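Local coordinates for putative thioesterase (Novosphingobium aromaticivorans, PDB 3CJY), which is a putative thioesterase of the acyl-CoA thioesterase family, built from two HotDog domains, that probably hydrolyses acyl-CoA thioesters and binds calcium, at residues A44-R54 with F101-M109; Y145-E153 with M183-R194. One frame throughout, in Å; residues are numbered along the deposited sequence.

Interaction 1 of 2, residues A44-R54 with F101-M109; sequences ALDVAAETVGR and FHSGISLGM. With CA (calcium ion), chain B.
Ile105 and Leu107 of strand 101-107 reach between the small side chains of helix 44-52, the N-terminal HotDog packing in which a curved antiparallel sheet wraps a central helix. The short segments run 9.4 Å apart and cross at -47°, a closeness that alanines on the helix face turned to the strand permit. Apolar packing carries the contact. With CG1 anti to the carbonyl carbon (chi1 -57°), Ile105 brings CD1 to 3.6 Å from Ala48 CB and also against Leu45 CD2 and the carbonyl oxygen of Ala44. Were Ile105 cut back to an alanine, Leu45 CD2 would probably lose its partner on the strand and Ala48 CB its nearer one, opening a gap between helix and strand. Farther along, Leu107 sets CD2 at 3.5 Å from Ala49 CA, while its CD1 faces Val52 CG2 and its CB rests 3.6 Å from Arg54 CG. At the other end Ala44 CB lies 4.3 Å from Phe101 CE1.

Polar links gather past the helix end, where Gly53 has positive phi and the chain turns to Arg54. The carbonyl oxygen of Arg54, buried against Leu107 CD2, has no polar partner in the model. The Arg54 chain bends at chi2 and chi3, and its guanidinium is held by the carbonyl oxygen of Gly83 through NH1. Water 1, at the guanidinium edge, accepts from Arg54 NH2 and Met109 N, bridging the segments. Within the helix Thr51 OG1 bonds back to Val47 O. Thr51 O alone of this residue binds calcium, at 2.3 Å, alongside Asp14 and water 2, itself 2.3 Å from calcium.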
# COMPACT_ATOMS: atom_id res chain seq x y z
N ALA A 44 4.14 8.62 12.76
CA ALA A 44 2.96 7.80 13.06
C ALA A 44 3.42 6.40 13.50
O ALA A 44 2.92 5.81 14.50
CB ALA A 44 2.05 7.73 11.83
N LEU A 45 4.41 5.87 12.79
CA LEU A 45 4.91 4.55 13.13
C LEU A 45 5.66 4.53 14.44
O LEU A 45 5.61 3.54 15.18
CB LEU A 45 5.82 4.03 12.04
CG LEU A 45 5.26 3.85 10.63
CD1 LEU A 45 6.41 3.41 9.70
CD2 LEU A 45 4.11 2.86 10.64
N ASP A 46 6.31 5.64 14.75
CA ASP A 46 7.11 5.78 15.96
C ASP A 46 6.18 5.74 17.19
O ASP A 46 6.36 4.93 18.08
CB ASP A 46 7.94 7.07 15.93
CG ASP A 46 8.98 7.14 17.05
OD1 ASP A 46 9.99 6.42 16.95
OD2 ASP A 46 8.79 7.90 18.00
N VAL A 47 5.14 6.57 17.15
CA VAL A 47 4.20 6.70 18.28
C VAL A 47 3.41 5.40 18.49
O VAL A 47 3.10 5.02 19.62
CB VAL A 47 3.29 7.97 18.18
CG1 VAL A 47 4.17 9.20 18.18
CG2 VAL A 47 2.33 7.97 16.95
N ALA A 48 3.10 4.72 17.40
CA ALA A 48 2.38 3.44 17.44
C ALA A 48 3.25 2.39 18.13
O ALA A 48 2.82 1.71 19.06
CB ALA A 48 1.97 2.95 16.03
N ALA A 49 4.50 2.28 17.70
CA ALA A 49 5.42 1.29 18.29
C ALA A 49 5.68 1.60 19.77
O ALA A 49 5.73 0.71 20.63
CB ALA A 49 6.72 1.24 17.51
N GLU A 50 5.77 2.89 20.07
CA GLU A 50 6.09 3.34 21.44
C GLU A 50 4.88 3.08 22.35
O GLU A 50 5.01 2.70 23.52
CB GLU A 50 6.48 4.84 21.38
CG GLU A 50 7.72 5.23 22.18
CD GLU A 50 7.40 5.65 23.56
OE1 GLU A 50 6.22 6.00 23.78
OE2 GLU A 50 8.32 5.64 24.42
N THR A 51 3.69 3.27 21.82
CA THR A 51 2.47 3.05 22.60
C THR A 51 2.21 1.57 22.76
O THR A 51 1.91 1.12 23.85
CB THR A 51 1.27 3.68 21.92
OG1 THR A 51 1.45 5.09 21.90
CG2 THR A 51 -0.03 3.33 22.64
N VAL A 52 2.39 0.79 21.71
CA VAL A 52 2.10 -0.65 21.76
C VAL A 52 3.23 -1.49 22.35
O VAL A 52 3.00 -2.54 22.95
CB VAL A 52 1.66 -1.18 20.37
CG1 VAL A 52 1.68 -2.64 20.34
CG2 VAL A 52 0.25 -0.66 20.05
N GLY A 53 4.47 -1.06 22.14
CA GLY A 53 5.61 -1.74 22.70
C GLY A 53 6.09 -2.88 21.85
O GLY A 53 6.68 -3.83 22.36
N ARG A 54 5.87 -2.78 20.55
CA ARG A 54 6.38 -3.77 19.63
C ARG A 54 6.61 -3.12 18.28
O ARG A 54 6.14 -2.01 18.02
CB ARG A 54 5.46 -4.97 19.55
CG ARG A 54 4.11 -4.64 19.05
CD ARG A 54 3.08 -5.45 19.80
NE ARG A 54 3.18 -6.88 19.55
CZ ARG A 54 2.40 -7.77 20.14
NH1 ARG A 54 1.50 -7.37 21.03
NH2 ARG A 54 2.52 -9.06 19.86
N PHE A 101 -3.86 14.06 8.93
CA PHE A 101 -3.68 12.68 8.46
C PHE A 101 -4.27 11.67 9.43
O PHE A 101 -4.50 11.98 10.57
CB PHE A 101 -2.19 12.32 8.12
CG PHE A 101 -1.25 12.26 9.31
CD1 PHE A 101 -1.30 11.21 10.20
CD2 PHE A 101 -0.30 13.22 9.49
CE1 PHE A 101 -0.44 11.16 11.28
CE2 PHE A 101 0.54 13.19 10.59
CZ PHE A 101 0.47 12.15 11.46
N HIS A 102 -4.60 10.50 8.90
CA HIS A 102 -5.02 9.36 9.71
C HIS A 102 -4.35 8.13 9.14
O HIS A 102 -4.04 8.03 7.95
CB HIS A 102 -6.54 9.22 9.81
CG HIS A 102 -7.18 8.82 8.52
ND1 HIS A 102 -7.45 7.50 8.20
CD2 HIS A 102 -7.64 9.56 7.48
CE1 HIS A 102 -8.01 7.45 7.00
NE2 HIS A 102 -8.14 8.69 6.55
N SER A 103 -4.14 7.14 10.00
CA SER A 103 -3.40 5.94 9.62
C SER A 103 -3.82 4.70 10.35
O SER A 103 -4.40 4.75 11.42
CB SER A 103 -1.91 6.16 9.87
OG SER A 103 -1.72 6.35 11.23
N GLY A 104 -3.48 3.59 9.73
CA GLY A 104 -3.68 2.24 10.27
C GLY A 104 -2.36 1.52 10.22
O GLY A 104 -1.68 1.51 9.20
N ILE A 105 -1.98 0.95 11.33
CA ILE A 105 -0.68 0.32 11.54
C ILE A 105 -0.81 -1.04 12.24
O ILE A 105 -1.60 -1.20 13.19
CB ILE A 105 0.20 1.25 12.43
CG1 ILE A 105 0.35 2.64 11.78
CG2 ILE A 105 1.59 0.62 12.70
CD1 ILE A 105 1.02 3.66 12.62
N SER A 106 -0.08 -2.02 11.72
CA SER A 106 0.00 -3.36 12.30
C SER A 106 1.38 -3.49 12.92
O SER A 106 2.37 -3.07 12.33
CB SER A 106 -0.13 -4.47 11.25
OG SER A 106 -1.34 -4.34 10.57
N LEU A 107 1.40 -4.11 14.10
CA LEU A 107 2.62 -4.29 14.88
C LEU A 107 2.72 -5.71 15.37
O LEU A 107 1.73 -6.36 15.61
CB LEU A 107 2.66 -3.32 16.07
CG LEU A 107 2.43 -1.85 15.69
CD1 LEU A 107 0.95 -1.47 15.93
CD2 LEU A 107 3.35 -0.92 16.48
N GLY A 108 3.95 -6.20 15.45
CA GLY A 108 4.18 -7.54 15.94
C GLY A 108 5.54 -8.05 15.59
O GLY A 108 6.26 -7.50 14.74
N MSE A 109 5.88 -9.14 16.24
CA MSE A 109 7.16 -9.76 16.03
C MSE A 109 7.05 -11.11 16.72
O MSE A 109 6.91 -11.19 17.94
CB MSE A 109 8.27 -8.88 16.61
CG MSE A 109 9.65 -9.33 16.16
SE MSE A 109 11.18 -8.49 17.09
CE MSE A 109 10.53 -8.74 18.93
CA CA B . 1.32 1.23 26.11
O HOH W 1 3.94 -10.38 17.65
O HOH W 2 -0.71 0.35 25.49

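Interaction 2 of 2, residues Y145-E153 with M183-R194; sequences YLEGIEVRE and MFADFLPIALGR
Tyr145, its CG swung opposite the backbone N (chi1 168°), sends its ring toward Met183 and Phe187; Met183 brings SE obliquely to that ring. SE lies 4.0 Å from Tyr145 CE1, a Met-aromatic contact, while Tyr145 OH sits 3.6 Å from Met183 CB. The Tyr145 and Phe187 rings meet at their edges: Tyr145 OH lies near the plane of the Phe187 ring, and Phe187 CE1 lies 3.9 Å from Tyr145 CE2, near the plane of the tyrosine.

Phe187 is also gripped by aliphatic groups. Leu146 slides past it in the opposite direction and places CD2 at 3.7 Å from Phe187 CZ, with Ile149 CG2 and Val151 CG2 more loosely against the same ring. Ile149 CD1 approaches the edge of the Phe184 ring, 4.0 Å from CE1.

At the far end charge takes over. Arg194, extended from CG to NE, meets the bent Glu153 end-on in a two-pronged salt bridge: NH1 gives to OE1 at 2.8 Å, nearly straight at 169°, and NH2 to OE2 at 2.7 Å, less straight at 146°. Both oxygens use syn lone pairs, and the carboxylate and guanidinium are nearly coplanar, so the paired bonds should restrain rotation of both groups.

In the C-terminal HotDog domain this joins strand 149-153 and the turn leading into it to helices 178-185 and 188-196 and the link between them. Strand 163-170 pairs with strand 149-153 and sends Leu168 against Val151 and Phe184; Met224 of strand 220-230 packs on Phe187, and Phe36 stacks on Tyr145.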
# COMPACT_ATOMS: atom_id res chain seq x y z
N TYR A 145 14.78 19.53 4.94
CA TYR A 145 14.91 18.08 5.12
C TYR A 145 15.92 17.49 4.14
O TYR A 145 16.81 16.69 4.50
CB TYR A 145 13.56 17.36 4.91
CG TYR A 145 13.76 15.88 4.80
CD1 TYR A 145 14.01 15.09 5.92
CD2 TYR A 145 13.74 15.24 3.56
CE1 TYR A 145 14.27 13.74 5.82
CE2 TYR A 145 13.97 13.89 3.45
CZ TYR A 145 14.25 13.14 4.59
OH TYR A 145 14.50 11.82 4.47
N LEU A 146 15.75 17.83 2.87
CA LEU A 146 16.62 17.21 1.86
C LEU A 146 18.10 17.50 2.09
O LEU A 146 18.99 16.74 1.64
CB LEU A 146 16.22 17.58 0.42
CG LEU A 146 14.99 16.88 -0.15
CD1 LEU A 146 14.76 17.41 -1.59
CD2 LEU A 146 15.13 15.31 -0.14
N GLU A 147 18.39 18.64 2.71
CA GLU A 147 19.81 19.04 2.93
C GLU A 147 20.51 18.04 3.81
O GLU A 147 21.74 17.92 3.81
CB GLU A 147 19.92 20.44 3.58
CG GLU A 147 19.35 21.56 2.77
CD GLU A 147 19.41 22.92 3.46
OE1 GLU A 147 20.18 23.08 4.44
OE2 GLU A 147 18.68 23.83 3.02
N GLY A 148 19.72 17.32 4.60
CA GLY A 148 20.28 16.36 5.54
C GLY A 148 20.48 14.97 4.96
O GLY A 148 20.90 14.07 5.66
N ILE A 149 20.25 14.82 3.66
CA ILE A 149 20.39 13.52 3.04
C ILE A 149 21.39 13.59 1.91
O ILE A 149 21.34 14.51 1.09
CB ILE A 149 19.03 13.06 2.43
CG1 ILE A 149 17.89 13.15 3.47
CG2 ILE A 149 19.18 11.65 1.87
CD1 ILE A 149 18.13 12.29 4.74
N GLU A 150 22.32 12.65 1.91
CA GLU A 150 23.28 12.52 0.82
C GLU A 150 22.66 11.62 -0.26
O GLU A 150 22.24 10.49 0.02
CB GLU A 150 24.63 11.99 1.34
CG GLU A 150 25.70 11.96 0.25
CD GLU A 150 27.06 11.54 0.77
OE1 GLU A 150 27.15 11.13 1.97
OE2 GLU A 150 28.01 11.59 -0.03
N VAL A 151 22.57 12.14 -1.48
CA VAL A 151 21.92 11.41 -2.59
C VAL A 151 22.82 11.19 -3.76
O VAL A 151 23.45 12.13 -4.26
CB VAL A 151 20.64 12.19 -3.06
CG1 VAL A 151 19.85 11.45 -4.11
CG2 VAL A 151 19.71 12.58 -1.89
N ARG A 152 22.90 9.95 -4.18
CA ARG A 152 23.66 9.61 -5.36
C ARG A 152 22.80 8.86 -6.38
O ARG A 152 21.83 8.17 -6.04
CB ARG A 152 24.86 8.78 -4.98
CG ARG A 152 25.80 9.55 -4.06
CD ARG A 152 27.02 8.72 -3.70
NE ARG A 152 27.86 9.45 -2.73
CZ ARG A 152 28.92 8.91 -2.16
NH1 ARG A 152 29.32 7.70 -2.49
NH2 ARG A 152 29.60 9.59 -1.26
N GLU A 153 23.18 9.02 -7.65
CA GLU A 153 22.43 8.38 -8.76
C GLU A 153 22.86 6.93 -8.92
O GLU A 153 24.02 6.67 -9.25
CB GLU A 153 22.72 9.07 -10.08
CG GLU A 153 22.38 10.52 -10.15
CD GLU A 153 20.87 10.81 -10.22
OE1 GLU A 153 20.09 9.84 -10.39
OE2 GLU A 153 20.48 12.01 -10.12
N MSE A 183 10.86 7.55 5.79
CA MSE A 183 11.25 8.81 5.17
C MSE A 183 11.76 8.54 3.74
O MSE A 183 11.40 9.23 2.79
CB MSE A 183 12.24 9.55 6.07
CG MSE A 183 11.45 10.29 7.15
SE MSE A 183 12.52 11.26 8.47
CE MSE A 183 12.97 9.86 9.38
N PHE A 184 12.62 7.53 3.58
CA PHE A 184 13.18 7.23 2.27
C PHE A 184 12.15 6.72 1.26
O PHE A 184 12.27 6.91 0.04
CB PHE A 184 14.34 6.22 2.39
CG PHE A 184 15.58 6.79 3.05
CD1 PHE A 184 15.81 8.17 3.08
CD2 PHE A 184 16.59 5.94 3.48
CE1 PHE A 184 17.04 8.67 3.57
CE2 PHE A 184 17.79 6.45 4.01
CZ PHE A 184 17.99 7.82 4.07
N ALA A 185 11.12 6.03 1.78
CA ALA A 185 10.00 5.54 0.97
C ALA A 185 9.27 6.72 0.30
O ALA A 185 8.73 6.59 -0.78
CB ALA A 185 8.97 4.71 1.83
N ASP A 186 9.25 7.87 0.97
CA ASP A 186 8.56 9.06 0.44
C ASP A 186 9.41 9.92 -0.51
O ASP A 186 9.14 11.11 -0.70
CB ASP A 186 7.95 9.87 1.55
CG ASP A 186 6.88 10.87 1.05
OD1 ASP A 186 6.07 10.50 0.19
OD2 ASP A 186 6.86 12.02 1.54
N PHE A 187 10.38 9.29 -1.15
CA PHE A 187 11.11 9.90 -2.24
C PHE A 187 10.42 9.64 -3.61
O PHE A 187 10.86 10.10 -4.65
CB PHE A 187 12.56 9.43 -2.26
CG PHE A 187 13.49 10.23 -1.39
CD1 PHE A 187 13.28 10.31 -0.02
CD2 PHE A 187 14.59 10.87 -1.96
CE1 PHE A 187 14.11 11.04 0.79
CE2 PHE A 187 15.46 11.60 -1.15
CZ PHE A 187 15.21 11.67 0.23
N LEU A 188 9.27 8.98 -3.58
CA LEU A 188 8.56 8.69 -4.84
C LEU A 188 8.15 9.94 -5.60
O LEU A 188 8.07 9.89 -6.80
CB LEU A 188 7.37 7.73 -4.65
CG LEU A 188 7.74 6.27 -4.66
CD1 LEU A 188 6.63 5.39 -4.11
CD2 LEU A 188 8.15 5.84 -6.08
N PRO A 189 7.80 11.05 -4.89
CA PRO A 189 7.50 12.25 -5.73
C PRO A 189 8.66 12.67 -6.66
O PRO A 189 8.45 13.15 -7.77
CB PRO A 189 7.12 13.30 -4.68
CG PRO A 189 6.60 12.48 -3.52
CD PRO A 189 7.44 11.26 -3.47
N ILE A 190 9.90 12.40 -6.27
CA ILE A 190 11.07 12.70 -7.09
C ILE A 190 11.06 11.77 -8.30
O ILE A 190 11.28 12.19 -9.43
CB ILE A 190 12.39 12.57 -6.28
CG1 ILE A 190 12.44 13.69 -5.21
CG2 ILE A 190 13.58 12.63 -7.20
CD1 ILE A 190 13.57 13.53 -4.25
N ALA A 191 10.67 10.52 -8.07
CA ALA A 191 10.60 9.55 -9.16
C ALA A 191 9.50 9.98 -10.14
O ALA A 191 9.64 9.83 -11.37
CB ALA A 191 10.27 8.16 -8.62
N LEU A 192 8.44 10.58 -9.62
CA LEU A 192 7.33 11.04 -10.50
C LEU A 192 7.83 12.17 -11.40
O LEU A 192 7.57 12.19 -12.60
CB LEU A 192 6.13 11.44 -9.68
CG LEU A 192 4.97 12.00 -10.49
CD1 LEU A 192 4.50 10.98 -11.57
CD2 LEU A 192 3.84 12.48 -9.55
N GLY A 193 8.57 13.10 -10.81
CA GLY A 193 9.09 14.25 -11.55
C GLY A 193 10.00 13.78 -12.65
O GLY A 193 10.00 14.31 -13.74
N ARG A 194 10.74 12.73 -12.39
CA ARG A 194 11.61 12.18 -13.43
C ARG A 194 10.85 11.47 -14.56
O ARG A 194 11.22 11.54 -15.72
CB ARG A 194 12.64 11.21 -12.88
CG ARG A 194 13.59 11.91 -11.92
CD ARG A 194 14.90 11.20 -11.83
NE ARG A 194 15.83 11.97 -11.00
CZ ARG A 194 17.04 11.56 -10.68
NH1 ARG A 194 17.49 10.39 -11.13
NH2 ARG A 194 17.81 12.32 -9.92

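From the N terminus, helix 37-52 leads into interaction 1, which closes when strand 98-107 returns alongside it; the intervening residues include strands 56-63, 72-79 and 87-95 but no helix. Interaction 2 opens later, at 145-153, and closes at 183-194 after strand 163-170 and most of helix 178-185. The two loops therefore follow in series, neither nesting nor crossing. Interaction 1 belongs to the N-terminal HotDog domain and interaction 2 to the C-terminal one, on opposite sides of the chain's centre, with contact centres about 24 Å apart and nearest atoms about 7 Å apart. The antiparallel pairing of strand 56-63 with strand 203-211 joins the two halves.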